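Long-range contacts in glucoamylase (Thermoanaerobacterium thermosaccharolyticum, PDB 1LF6), which catalyses the exo-hydrolysis of terminal alpha-1,4-linked glucose from non-reducing chain ends, releasing beta-D-glucose: residues I67-V72 against I159-S164; I393-Q398 against D423-I428; R119-I124 against K138-E143; K282-L287 against S301-K306. All coordinates share one frame; numbering follows the deposited sequence.

Contact 1: I67-V72 against I159-S164; sequences IDTADV and IKNQGS
Ala70 and Asn161 lie 5.1 Å apart between their CA atoms, and Asp71 CA approaches Ile159 CA to 3.8 Å, so the backbones come close together. One bond joins main chain to main chain, from Asn161 N to Ala70 O, at 2.7 Å with an N-H...O angle of 161°; another joins main chain to carboxylate. Lys160 and Asn161 both have positive phi, and this left-handed turn of the chain presents two successive N-H groups to residues 70-71.

The other N-H goes to a side chain: the bond from Lys160 N to Asp71 OD2, 3.0 Å long, is almost straight at 171° and uses the oxygen's anti lone pair. Asp71 CG stands beside its own backbone N (chi1 -60°), which brings OD2 to the Lys160 N-H; Ile159 CG2 touches OD2 at 3.9 Å. Thr69 adds a looser apolar touch, its CG2 lying 4.2 Å from Lys160 CA, while its hydroxyl bonds Thr66. The Lys160 side chain departs from the contact, and its NZ bonds Asn185 OD1.

Just beyond, backbone bonds tie Asp71 to Val62 and His158, continuing the pairing of strand 70-80 with strands 58-63 and 150-157. Here the turn lies on the connection from strand 150-157 of one sheet to strand 166-173 of the other, in the enzyme's super beta sandwich.

Contact 2: I393-Q398 against D423-I428; sequences IQLDEQ and DFIIKI
Gln398 meets Ile425 and Phe424 where two successive helices of the (alpha/alpha) barrel, 395-407 and 414-428, pack together. Its CB rests on the isoleucine, 3.6 Å from Ile425 CG1, with Ile425 CD1 close by. CG, placed beside the backbone N (chi1 -49°), turns to Phe424 and lies 4.0 Å from its CD1. A bend at chi2 (-55°) brings CD in the ring plane to the edge, 3.8 Å from Phe424 CE1. OE1 approaches the same side of the ring obliquely, 3.5 Å from Phe424 CD1, with the amide plane turned 75° from that of the ring. NE2 folds back to Gln394 O at 3.3 Å, from above the carbonyl plane, and also bonds Ile378 O. Two backbone carbonyls thus fix the amide's rotation.

Gln394 sends its own NE2 to Glu438, the probable proton donor, and to Gln434, so the residue just before this helix probably borders the active site. The rest of the contact is aliphatic. Leu395 and Ile425 slide past each other in opposite directions, and Leu395 CD1 touches Ile425 CG2 at 4.0 Å. At the outer end, Ile428 CD1 lies against two methyls, Ile393 CG2 at 3.8 Å and Leu395 CD2 at 4.0 Å.

Contact 3: R119-I124 against K138-E143; sequences RITKDI and KFEALE
Arg119 and Glu140 cross obliquely on one face of a two-stranded ladder, their guanidinium and carboxylate planes 76° apart. The hydrogen bond of their salt bridge runs from Arg119 NH2 to Glu140 OE2, at 3.0 Å, and meets the oxygen from above the carboxylate plane. With CG anti to the backbone N (chi1 180°) and a bend at chi3, the arginine chain arches toward its neighbour, and Leu142 CD2 lies over one face of the guanidinium, 3.6 Å from NH1. A methionine in place of Arg119 would probably leave the Glu140 carboxylate without its charged mate and Leu142 without the flat group it covers.

On the same face Thr121 and Lys138 run side by side, pointing the same way, with Thr121 CB 3.5 Å from Lys138 CE. A water bonded to Thr121 OG1 at 2.8 Å also lies close to Glu140 OE2, though how its protons are shared is not settled.

Ile120 and Phe139 occupy the other face. Ile120 CG1 meets Phe139 CD2 at 4.0 Å, obliquely to the ring, and both residues pack on strand 70-80 of the second sheet, against Phe77 and Val79 respectively. Backbone bonds fix the register: Thr121 N to Lys138 O at 3.2 Å, Lys138 N to Thr121 O at 3.1 Å, and Glu140 N to Arg119 O at 2.9 Å. The strand axes run at 159°, as in a twisted antiparallel beta hairpin, here one whose Ile120 and Phe139 face the other sheet of the super beta sandwich.

Contact 4: K282-L287 against S301-K306; sequences KYCNTL and SMMILK
Tyr283 turns one ring face to the side chain of Lys306, whose aliphatic part passes obliquely over it. Lys306 CB lies 3.9 Å from Tyr283 CE1, and Lys306 CE lies 3.8 Å from Tyr283 CE2. Between them CG is modelled over the face, as in a CH-pi contact, but its approach to CZ is too short to be trusted, so the closeness is doubtful. The ammonium lies farther out, Lys306 NZ being 5.6 Å from the Tyr283 ring centroid, so any cation-pi attraction is weak at most.

Further touches flank this pair. Cys284 SG meets the end of Met303, 3.3 Å from CE and 3.6 Å from SD, and Leu287 CD1 rests 3.7 Å from Met302 CB. Met302, bent at chi2 and chi3, curls its CE back to within 4.0 Å of Tyr283 OH.

The next shell sets these groups in place. Tyr283 CG is anti to the backbone N (chi1 171°), which extends the ring toward helix 296-306, and its hydroxyl bonds Asp357 OD1. Phe352 of helix 342-355 touches both Tyr283 and Met302, while Trp280, on the same helix as Tyr283, touches Met303 and Lys306. A type I turn from Cys284 to Leu287, closed by Leu287 N bonding Cys284 O at 3.0 Å, ends helix 269-284 and brings the leucine back to the contact. Were Tyr283 an alanine, Asp357 would probably lose a hydroxyl partner and the Lys306 chain the surface it lies on.

Across the two segments the attraction is probably mainly dispersive, from methyls, sulfurs and a ring face, so fit matters more than bond direction where helix 269-284 meets helix 296-306.

Contacts 1 and 3 belong to the super beta sandwich, the hairpin of contact 3 being nested in the chain loop that contact 1 closes; their centres are 29 Å apart. Contact 4 follows in sequence, pairing a helix that follows the sandwich strands in sequence with helix 296-306, and its nearest atoms come within about 7 Å of contact 1. Contact 2 lies in the helical barrel, about 55 Å between centres from contact 3 and on the opposite side of the chain's centre. It alone approaches the probable catalytic pair: the Leu395 side chain is about 9 Å from that of Glu435, and the Gln398 side chain about 10 Å from that of Glu438.

Contact 1: I67-V72 against I159-S164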
loop_
_atom_site.group_PDB
_atom_site.type_symbol
_atom_site.label_atom_id
_atom_site.label_comp_id
_atom_site.label_asym_id
_atom_site.label_seq_id
_atom_site.Cartn_x
_atom_site.Cartn_y
_atom_site.Cartn_z
ATOM N N ILE A 67 -5.769 -6.003 8.806
ATOM C CA ILE A 67 -5.204 -5.578 7.534
ATOM C C ILE A 67 -3.803 -6.127 7.234
ATOM O O ILE A 67 -3.292 -5.938 6.136
ATOM C CB ILE A 67 -5.219 -4.031 7.436
ATOM C CG1 ILE A 67 -5.195 -3.602 5.970
ATOM C CG2 ILE A 67 -4.054 -3.440 8.227
ATOM C CD1 ILE A 67 -5.477 -2.126 5.783
ATOM N N ASP A 68 -3.183 -6.809 8.195
ATOM C CA ASP A 68 -1.859 -7.385 7.962
ATOM C C ASP A 68 -1.926 -8.912 7.974
ATOM O O ASP A 68 -0.904 -9.594 8.065
ATOM C CB ASP A 68 -0.847 -6.880 9.001
ATOM C CG ASP A 68 -1.018 -7.528 10.364
ATOM O OD1 ASP A 68 -2.142 -7.965 10.690
ATOM O OD2 ASP A 68 -0.021 -7.584 11.120
ATOM N N THR A 69 -3.141 -9.443 7.869
ATOM C CA THR A 69 -3.340 -10.889 7.846
ATOM C C THR A 69 -3.951 -11.319 6.511
ATOM O O THR A 69 -5.175 -11.326 6.342
ATOM C CB THR A 69 -4.261 -11.352 8.996
ATOM O OG1 THR A 69 -3.773 -10.822 10.232
ATOM C CG2 THR A 69 -4.272 -12.881 9.096
ATOM N N ALA A 70 -3.089 -11.648 5.554
ATOM C CA ALA A 70 -3.538 -12.098 4.246
ATOM C C ALA A 70 -3.879 -13.574 4.398
ATOM O O ALA A 70 -3.156 -14.322 5.055
ATOM C CB ALA A 70 -2.437 -11.909 3.216
ATOM N N ASP A 71 -4.984 -13.990 3.797
ATOM C CA ASP A 71 -5.432 -15.372 3.899
ATOM C C ASP A 71 -5.631 -16.004 2.538
ATOM O O ASP A 71 -5.795 -17.217 2.426
ATOM C CB ASP A 71 -6.756 -15.428 4.657
ATOM C CG ASP A 71 -6.651 -14.869 6.051
ATOM O OD1 ASP A 71 -7.375 -13.900 6.360
ATOM O OD2 ASP A 71 -5.846 -15.400 6.844
ATOM N N VAL A 72 -5.617 -15.173 1.503
ATOM C CA VAL A 72 -5.836 -15.643 0.146
ATOM C C VAL A 72 -4.770 -15.131 -0.815
ATOM O O VAL A 72 -4.313 -13.995 -0.702
ATOM C CB VAL A 72 -7.223 -15.174 -0.352
ATOM C CG1 VAL A 72 -7.471 -15.665 -1.767
ATOM C CG2 VAL A 72 -8.306 -15.668 0.596
ATOM N N ILE A 159 -3.892 -19.046 4.196
ATOM C CA ILE A 159 -4.319 -18.609 5.513
ATOM C C ILE A 159 -3.186 -18.186 6.434
ATOM O O ILE A 159 -2.154 -18.858 6.541
ATOM C CB ILE A 159 -5.179 -19.698 6.181
ATOM C CG1 ILE A 159 -6.322 -20.073 5.235
ATOM C CG2 ILE A 159 -5.746 -19.193 7.511
ATOM C CD1 ILE A 159 -7.095 -21.293 5.658
ATOM N N LYS A 160 -3.397 -17.051 7.092
ATOM C CA LYS A 160 -2.424 -16.472 8.004
ATOM C C LYS A 160 -1.046 -16.261 7.384
ATOM O O LYS A 160 -0.030 -16.688 7.929
ATOM C CB LYS A 160 -2.312 -17.307 9.279
ATOM C CG LYS A 160 -3.432 -17.046 10.270
ATOM C CD LYS A 160 -3.016 -17.454 11.676
ATOM C CE LYS A 160 -3.946 -16.865 12.717
ATOM N NZ LYS A 160 -3.448 -17.114 14.099
ATOM N N ASN A 161 -1.035 -15.598 6.232
ATOM C CA ASN A 161 0.195 -15.257 5.516
ATOM C C ASN A 161 1.122 -16.377 5.060
ATOM O O ASN A 161 2.332 -16.176 4.983
ATOM C CB ASN A 161 1.008 -14.260 6.345
ATOM C CG ASN A 161 0.221 -13.011 6.678
ATOM O OD1 ASN A 161 -0.094 -12.754 7.839
ATOM N ND2 ASN A 161 -0.110 -12.232 5.660
ATOM N N GLN A 162 0.578 -17.552 4.760
ATOM C CA GLN A 162 1.422 -18.643 4.284
ATOM C C GLN A 162 0.639 -19.604 3.403
ATOM O O GLN A 162 -0.482 -19.996 3.728
ATOM C CB GLN A 162 2.078 -19.396 5.451
ATOM C CG GLN A 162 1.193 -20.364 6.197
ATOM C CD GLN A 162 1.987 -21.224 7.165
ATOM O OE1 GLN A 162 2.600 -20.715 8.105
ATOM N NE2 GLN A 162 1.985 -22.536 6.935
ATOM N N GLY A 163 1.237 -19.970 2.276
ATOM C CA GLY A 163 0.579 -20.868 1.348
ATOM C C GLY A 163 0.723 -22.335 1.679
ATOM O O GLY A 163 -0.069 -23.158 1.217
ATOM N N SER A 164 1.727 -22.667 2.483
ATOM C CA SER A 164 1.973 -24.054 2.858
ATOM C C SER A 164 1.089 -24.485 4.018
ATOM O O SER A 164 0.570 -23.654 4.770
ATOM C CB SER A 164 3.440 -24.242 3.254
ATOM O OG SER A 164 3.709 -23.602 4.488
#

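Contact 2: I393-Q398 against D423-I428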
loop_
_atom_site.group_PDB
_atom_site.type_symbol
_atom_site.label_atom_id
_atom_site.label_comp_id
_atom_site.label_asym_id
_atom_site.label_seq_id
_atom_site.Cartn_x
_atom_site.Cartn_y
_atom_site.Cartn_z
ATOM N N ILE A 393 17.120 3.427 13.977
ATOM C CA ILE A 393 16.858 4.707 14.616
ATOM C C ILE A 393 16.734 5.828 13.584
ATOM O O ILE A 393 17.734 6.300 13.042
ATOM C CB ILE A 393 17.988 5.072 15.606
ATOM C CG1 ILE A 393 18.110 3.986 16.684
ATOM C CG2 ILE A 393 17.724 6.443 16.218
ATOM C CD1 ILE A 393 16.838 3.748 17.491
ATOM N N GLN A 394 15.504 6.253 13.319
ATOM C CA GLN A 394 15.250 7.320 12.347
ATOM C C GLN A 394 14.745 8.558 13.074
ATOM O O GLN A 394 13.629 8.567 13.582
ATOM C CB GLN A 394 14.201 6.861 11.322
ATOM C CG GLN A 394 14.730 5.863 10.299
ATOM C CD GLN A 394 13.628 5.150 9.526
ATOM O OE1 GLN A 394 12.613 5.747 9.164
ATOM N NE2 GLN A 394 13.836 3.869 9.257
ATOM N N LEU A 395 15.570 9.599 13.114
ATOM C CA LEU A 395 15.210 10.831 13.793
ATOM C C LEU A 395 13.987 11.514 13.208
ATOM O O LEU A 395 13.171 12.078 13.949
ATOM C CB LEU A 395 16.403 11.801 13.807
ATOM C CG LEU A 395 17.404 11.617 14.954
ATOM C CD1 LEU A 395 16.761 12.046 16.263
ATOM C CD2 LEU A 395 17.853 10.161 15.037
ATOM N N ASP A 396 13.850 11.467 11.887
ATOM C CA ASP A 396 12.706 12.099 11.252
ATOM C C ASP A 396 11.434 11.465 11.780
ATOM O O ASP A 396 10.418 12.144 11.929
ATOM C CB ASP A 396 12.790 11.987 9.720
ATOM C CG ASP A 396 12.562 10.581 9.211
ATOM O OD1 ASP A 396 13.141 9.636 9.780
ATOM O OD2 ASP A 396 11.812 10.430 8.220
ATOM N N GLU A 397 11.495 10.174 12.105
ATOM C CA GLU A 397 10.315 9.494 12.630
ATOM C C GLU A 397 9.987 9.868 14.084
ATOM O O GLU A 397 8.866 9.652 14.543
ATOM C CB GLU A 397 10.459 7.973 12.474
ATOM C CG GLU A 397 10.302 7.501 11.024
ATOM C CD GLU A 397 9.949 6.029 10.909
ATOM O OE1 GLU A 397 9.031 5.695 10.127
ATOM O OE2 GLU A 397 10.585 5.201 11.595
ATOM N N GLN A 398 10.956 10.433 14.801
ATOM C CA GLN A 398 10.724 10.857 16.178
ATOM C C GLN A 398 10.076 12.238 16.141
ATOM O O GLN A 398 9.296 12.609 17.026
ATOM C CB GLN A 398 12.043 10.967 16.955
ATOM C CG GLN A 398 12.967 9.767 16.839
ATOM C CD GLN A 398 12.294 8.466 17.230
ATOM O OE1 GLN A 398 11.609 8.385 18.255
ATOM N NE2 GLN A 398 12.495 7.433 16.415
ATOM N N ASP A 423 12.694 15.059 24.026
ATOM C CA ASP A 423 13.835 14.761 24.887
ATOM C C ASP A 423 14.702 13.670 24.272
ATOM O O ASP A 423 15.922 13.686 24.409
ATOM C CB ASP A 423 13.373 14.315 26.279
ATOM C CG ASP A 423 12.701 15.439 27.066
ATOM O OD1 ASP A 423 13.020 16.620 26.815
ATOM O OD2 ASP A 423 11.872 15.130 27.943
ATOM N N PHE A 424 14.068 12.718 23.596
ATOM C CA PHE A 424 14.808 11.635 22.964
ATOM C C PHE A 424 15.653 12.185 21.810
ATOM O O PHE A 424 16.822 11.827 21.659
ATOM C CB PHE A 424 13.843 10.564 22.454
ATOM C CG PHE A 424 14.524 9.385 21.824
ATOM C CD1 PHE A 424 14.232 9.017 20.514
ATOM C CD2 PHE A 424 15.463 8.644 22.534
ATOM C CE1 PHE A 424 14.868 7.929 19.921
ATOM C CE2 PHE A 424 16.103 7.556 21.951
ATOM C CZ PHE A 424 15.805 7.198 20.641
ATOM N N ILE A 425 15.058 13.059 21.007
ATOM C CA ILE A 425 15.755 13.667 19.880
ATOM C C ILE A 425 16.970 14.485 20.325
ATOM O O ILE A 425 18.030 14.417 19.707
ATOM C CB ILE A 425 14.813 14.594 19.082
ATOM C CG1 ILE A 425 13.742 13.761 18.374
ATOM C CG2 ILE A 425 15.608 15.414 18.066
ATOM C CD1 ILE A 425 12.635 14.589 17.760
ATOM N N ILE A 426 16.813 15.266 21.390
ATOM C CA ILE A 426 17.908 16.093 21.886
ATOM C C ILE A 426 19.038 15.244 22.447
ATOM O O ILE A 426 20.192 15.669 22.488
ATOM C CB ILE A 426 17.414 17.071 22.973
ATOM C CG1 ILE A 426 16.447 18.078 22.342
ATOM C CG2 ILE A 426 18.605 17.776 23.633
ATOM C CD1 ILE A 426 16.077 19.229 23.244
ATOM N N LYS A 427 18.701 14.031 22.863
ATOM C CA LYS A 427 19.679 13.110 23.420
ATOM C C LYS A 427 20.572 12.479 22.355
ATOM O O LYS A 427 21.757 12.244 22.594
ATOM C CB LYS A 427 18.954 12.013 24.190
ATOM C CG LYS A 427 19.458 11.820 25.590
ATOM C CD LYS A 427 18.568 10.885 26.376
ATOM C CE LYS A 427 17.318 11.593 26.868
ATOM N NZ LYS A 427 16.663 10.799 27.944
ATOM N N ILE A 428 20.020 12.208 21.176
ATOM C CA ILE A 428 20.819 11.574 20.127
ATOM C C ILE A 428 21.055 12.375 18.850
ATOM O O ILE A 428 21.997 12.091 18.111
ATOM C CB ILE A 428 20.222 10.210 19.743
ATOM C CG1 ILE A 428 18.762 10.374 19.325
ATOM C CG2 ILE A 428 20.342 9.246 20.919
ATOM C CD1 ILE A 428 18.121 9.090 18.856
#

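Contact 3: R119-I124 against K138-E143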
loop_
_atom_site.group_PDB
_atom_site.type_symbol
_atom_site.label_atom_id
_atom_site.label_comp_id
_atom_site.label_asym_id
_atom_site.label_seq_id
_atom_site.Cartn_x
_atom_site.Cartn_y
_atom_site.Cartn_z
ATOM N N ARG A 119 -15.534 -13.979 -22.664
ATOM C CA ARG A 119 -15.473 -12.724 -21.929
ATOM C C ARG A 119 -16.083 -12.960 -20.558
ATOM O O ARG A 119 -17.165 -13.533 -20.442
ATOM C CB ARG A 119 -16.262 -11.633 -22.655
ATOM C CG ARG A 119 -16.247 -10.283 -21.949
ATOM C CD ARG A 119 -17.371 -9.402 -22.452
ATOM N NE ARG A 119 -17.213 -9.077 -23.864
ATOM C CZ ARG A 119 -18.216 -8.738 -24.667
ATOM N NH1 ARG A 119 -17.979 -8.454 -25.939
ATOM N NH2 ARG A 119 -19.457 -8.696 -24.199
ATOM N N ILE A 120 -15.381 -12.533 -19.518
ATOM C CA ILE A 120 -15.880 -12.696 -18.160
ATOM C C ILE A 120 -15.996 -11.322 -17.511
ATOM O O ILE A 120 -15.045 -10.538 -17.523
ATOM C CB ILE A 120 -14.937 -13.583 -17.312
ATOM C CG1 ILE A 120 -14.815 -14.973 -17.944
ATOM C CG2 ILE A 120 -15.471 -13.701 -15.891
ATOM C CD1 ILE A 120 -13.922 -15.932 -17.170
ATOM N N THR A 121 -17.165 -11.028 -16.956
ATOM C CA THR A 121 -17.388 -9.743 -16.306
ATOM C C THR A 121 -17.618 -9.968 -14.817
ATOM O O THR A 121 -18.383 -10.850 -14.427
ATOM C CB THR A 121 -18.605 -9.023 -16.918
ATOM O OG1 THR A 121 -18.381 -8.833 -18.319
ATOM C CG2 THR A 121 -18.823 -7.668 -16.251
ATOM N N LYS A 122 -16.949 -9.174 -13.984
ATOM C CA LYS A 122 -17.076 -9.328 -12.541
ATOM C C LYS A 122 -17.484 -8.059 -11.797
ATOM O O LYS A 122 -17.211 -6.945 -12.231
ATOM C CB LYS A 122 -15.753 -9.835 -11.953
ATOM C CG LYS A 122 -15.166 -11.056 -12.649
ATOM C CD LYS A 122 -13.764 -11.359 -12.120
ATOM C CE LYS A 122 -13.178 -12.608 -12.757
ATOM N NZ LYS A 122 -11.793 -12.887 -12.269
ATOM N N ASP A 123 -18.138 -8.261 -10.660
ATOM C CA ASP A 123 -18.579 -7.186 -9.781
ATOM C C ASP A 123 -18.043 -7.630 -8.435
ATOM O O ASP A 123 -18.468 -8.662 -7.911
ATOM C CB ASP A 123 -20.109 -7.114 -9.741
ATOM C CG ASP A 123 -20.689 -6.372 -10.923
ATOM O OD1 ASP A 123 -20.046 -6.382 -11.992
ATOM O OD2 ASP A 123 -21.793 -5.782 -10.792
ATOM N N ILE A 124 -17.110 -6.861 -7.883
ATOM C CA ILE A 124 -16.487 -7.225 -6.616
ATOM C C ILE A 124 -16.579 -6.165 -5.525
ATOM O O ILE A 124 -16.327 -4.986 -5.765
ATOM C CB ILE A 124 -15.000 -7.576 -6.846
ATOM C CG1 ILE A 124 -14.900 -8.681 -7.907
ATOM C CG2 ILE A 124 -14.345 -8.018 -5.537
ATOM C CD1 ILE A 124 -13.493 -8.931 -8.406
ATOM N N LYS A 138 -20.313 -13.303 -14.790
ATOM C CA LYS A 138 -21.113 -13.789 -15.900
ATOM C C LYS A 138 -20.157 -14.166 -17.021
ATOM O O LYS A 138 -19.198 -13.443 -17.304
ATOM C CB LYS A 138 -22.090 -12.716 -16.389
ATOM C CG LYS A 138 -21.434 -11.510 -17.047
ATOM C CD LYS A 138 -22.471 -10.597 -17.700
ATOM C CE LYS A 138 -21.808 -9.374 -18.328
ATOM N NZ LYS A 138 -22.783 -8.449 -18.979
ATOM N N PHE A 139 -20.412 -15.309 -17.646
ATOM C CA PHE A 139 -19.574 -15.787 -18.731
ATOM C C PHE A 139 -20.271 -15.577 -20.063
ATOM O O PHE A 139 -21.470 -15.822 -20.186
ATOM C CB PHE A 139 -19.258 -17.271 -18.527
ATOM C CG PHE A 139 -18.432 -17.875 -19.625
ATOM C CD1 PHE A 139 -19.039 -18.443 -20.742
ATOM C CD2 PHE A 139 -17.044 -17.861 -19.552
ATOM C CE1 PHE A 139 -18.277 -18.988 -21.770
ATOM C CE2 PHE A 139 -16.271 -18.402 -20.572
ATOM C CZ PHE A 139 -16.889 -18.968 -21.686
ATOM N N GLU A 140 -19.518 -15.117 -21.057
ATOM C CA GLU A 140 -20.072 -14.886 -22.386
ATOM C C GLU A 140 -19.245 -15.578 -23.455
ATOM O O GLU A 140 -18.029 -15.420 -23.508
ATOM C CB GLU A 140 -20.105 -13.395 -22.721
ATOM C CG GLU A 140 -20.924 -12.528 -21.795
ATOM C CD GLU A 140 -20.988 -11.097 -22.292
ATOM O OE1 GLU A 140 -21.724 -10.845 -23.267
ATOM O OE2 GLU A 140 -20.292 -10.229 -21.724
ATOM N N ALA A 141 -19.911 -16.339 -24.313
ATOM C CA ALA A 141 -19.223 -17.021 -25.400
ATOM C C ALA A 141 -19.171 -16.053 -26.577
ATOM O O ALA A 141 -20.199 -15.775 -27.198
ATOM C CB ALA A 141 -19.977 -18.284 -25.789
ATOM N N LEU A 142 -17.984 -15.528 -26.871
ATOM C CA LEU A 142 -17.826 -14.588 -27.977
ATOM C C LEU A 142 -17.932 -15.307 -29.314
ATOM O O LEU A 142 -18.602 -14.833 -30.230
ATOM C CB LEU A 142 -16.487 -13.849 -27.875
ATOM C CG LEU A 142 -16.338 -12.894 -26.685
ATOM C CD1 LEU A 142 -15.019 -12.145 -26.793
ATOM C CD2 LEU A 142 -17.501 -11.910 -26.659
ATOM N N GLU A 143 -17.263 -16.448 -29.432
ATOM C CA GLU A 143 -17.336 -17.220 -30.661
ATOM C C GLU A 143 -17.910 -18.588 -30.313
ATOM O O GLU A 143 -17.587 -19.156 -29.270
ATOM C CB GLU A 143 -15.951 -17.364 -31.304
ATOM C CG GLU A 143 -15.098 -18.498 -30.758
ATOM C CD GLU A 143 -13.795 -18.660 -31.520
ATOM O OE1 GLU A 143 -13.107 -19.685 -31.321
ATOM O OE2 GLU A 143 -13.458 -17.758 -32.316
HETATM O O HOH W 1 -18.850 -11.107 -19.837
#

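Contact 4: K282-L287 against S301-K306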
loop_
_atom_site.group_PDB
_atom_site.type_symbol
_atom_site.label_atom_id
_atom_site.label_comp_id
_atom_site.label_asym_id
_atom_site.label_seq_id
_atom_site.Cartn_x
_atom_site.Cartn_y
_atom_site.Cartn_z
ATOM N N LYS A 282 -20.977 8.249 1.243
ATOM C CA LYS A 282 -21.219 9.064 2.425
ATOM C C LYS A 282 -19.904 9.658 2.928
ATOM O O LYS A 282 -19.829 10.833 3.301
ATOM C CB LYS A 282 -21.839 8.202 3.524
ATOM C CG LYS A 282 -22.049 8.925 4.837
ATOM C CD LYS A 282 -22.536 7.967 5.905
ATOM C CE LYS A 282 -22.799 8.692 7.211
ATOM N NZ LYS A 282 -23.335 7.757 8.240
ATOM N N TYR A 283 -18.865 8.832 2.944
ATOM C CA TYR A 283 -17.560 9.289 3.395
ATOM C C TYR A 283 -16.973 10.331 2.457
ATOM O O TYR A 283 -16.477 11.357 2.910
ATOM C CB TYR A 283 -16.582 8.119 3.522
ATOM C CG TYR A 283 -15.169 8.586 3.778
ATOM C CD1 TYR A 283 -14.180 8.464 2.798
ATOM C CD2 TYR A 283 -14.826 9.188 4.989
ATOM C CE1 TYR A 283 -12.880 8.935 3.024
ATOM C CE2 TYR A 283 -13.536 9.661 5.224
ATOM C CZ TYR A 283 -12.568 9.530 4.240
ATOM O OH TYR A 283 -11.291 9.979 4.480
ATOM N N CYS A 284 -17.029 10.074 1.153
ATOM C CA CYS A 284 -16.482 11.019 0.184
ATOM C C CYS A 284 -17.139 12.384 0.294
ATOM O O CYS A 284 -16.466 13.413 0.205
ATOM C CB CYS A 284 -16.652 10.496 -1.244
ATOM S SG CYS A 284 -15.595 9.095 -1.654
ATOM N N ASN A 285 -18.454 12.389 0.497
ATOM C CA ASN A 285 -19.195 13.641 0.591
ATOM C C ASN A 285 -18.963 14.392 1.886
ATOM O O ASN A 285 -19.487 15.484 2.087
ATOM C CB ASN A 285 -20.689 13.391 0.383
ATOM C CG ASN A 285 -21.005 12.971 -1.032
ATOM O OD1 ASN A 285 -20.348 13.410 -1.976
ATOM N ND2 ASN A 285 -22.015 12.127 -1.192
ATOM N N THR A 286 -18.167 13.803 2.766
ATOM C CA THR A 286 -17.848 14.439 4.027
ATOM C C THR A 286 -16.544 15.222 3.841
ATOM O O THR A 286 -16.182 16.060 4.666
ATOM C CB THR A 286 -17.682 13.379 5.143
ATOM O OG1 THR A 286 -18.005 13.964 6.408
ATOM C CG2 THR A 286 -16.252 12.860 5.198
ATOM N N LEU A 287 -15.867 14.962 2.724
ATOM C CA LEU A 287 -14.587 15.600 2.410
ATOM C C LEU A 287 -14.721 16.904 1.627
ATOM O O LEU A 287 -15.710 17.123 0.930
ATOM C CB LEU A 287 -13.716 14.632 1.599
ATOM C CG LEU A 287 -13.509 13.213 2.155
ATOM C CD1 LEU A 287 -12.738 12.388 1.136
ATOM C CD2 LEU A 287 -12.760 13.261 3.474
ATOM N N SER A 301 -7.890 8.387 -4.129
ATOM C CA SER A 301 -6.778 8.394 -3.181
ATOM C C SER A 301 -7.266 8.406 -1.734
ATOM O O SER A 301 -6.770 7.648 -0.905
ATOM C CB SER A 301 -5.877 9.614 -3.421
ATOM O OG SER A 301 -5.324 9.587 -4.729
ATOM N N MET A 302 -8.244 9.260 -1.433
ATOM C CA MET A 302 -8.748 9.347 -0.069
ATOM C C MET A 302 -9.430 8.070 0.427
ATOM O O MET A 302 -9.336 7.737 1.607
ATOM C CB MET A 302 -9.688 10.549 0.080
ATOM C CG MET A 302 -8.985 11.906 -0.027
ATOM S SD MET A 302 -7.498 12.029 0.990
ATOM C CE MET A 302 -8.149 11.656 2.630
ATOM N N MET A 303 -10.111 7.353 -0.461
ATOM C CA MET A 303 -10.773 6.115 -0.062
ATOM C C MET A 303 -9.710 5.051 0.201
ATOM O O MET A 303 -9.793 4.295 1.178
ATOM C CB MET A 303 -11.725 5.631 -1.159
ATOM C CG MET A 303 -12.829 6.627 -1.490
ATOM S SD MET A 303 -14.098 5.982 -2.599
ATOM C CE MET A 303 -15.390 5.824 -1.506
ATOM N N ILE A 304 -8.714 4.997 -0.677
ATOM C CA ILE A 304 -7.631 4.036 -0.529
ATOM C C ILE A 304 -6.960 4.239 0.827
ATOM O O ILE A 304 -6.697 3.272 1.542
ATOM C CB ILE A 304 -6.581 4.184 -1.663
ATOM C CG1 ILE A 304 -7.172 3.685 -2.979
ATOM C CG2 ILE A 304 -5.307 3.409 -1.314
ATOM C CD1 ILE A 304 -6.244 3.845 -4.163
ATOM N N LEU A 305 -6.698 5.492 1.192
ATOM C CA LEU A 305 -6.068 5.779 2.480
ATOM C C LEU A 305 -7.010 5.343 3.593
ATOM O O LEU A 305 -6.615 4.653 4.532
ATOM C CB LEU A 305 -5.762 7.278 2.611
ATOM C CG LEU A 305 -4.753 7.845 1.606
ATOM C CD1 LEU A 305 -4.512 9.317 1.901
ATOM C CD2 LEU A 305 -3.437 7.058 1.677
ATOM N N LYS A 306 -8.269 5.745 3.468
ATOM C CA LYS A 306 -9.286 5.403 4.448
ATOM C C LYS A 306 -9.354 3.888 4.632
ATOM O O LYS A 306 -9.522 3.394 5.741
ATOM C CB LYS A 306 -10.641 5.930 3.977
ATOM C CG LYS A 306 -11.383 6.724 5.021
ATOM C CD LYS A 306 -11.789 5.857 6.175
ATOM C CE LYS A 306 -12.413 6.673 7.297
ATOM N NZ LYS A 306 -12.835 5.748 8.371
#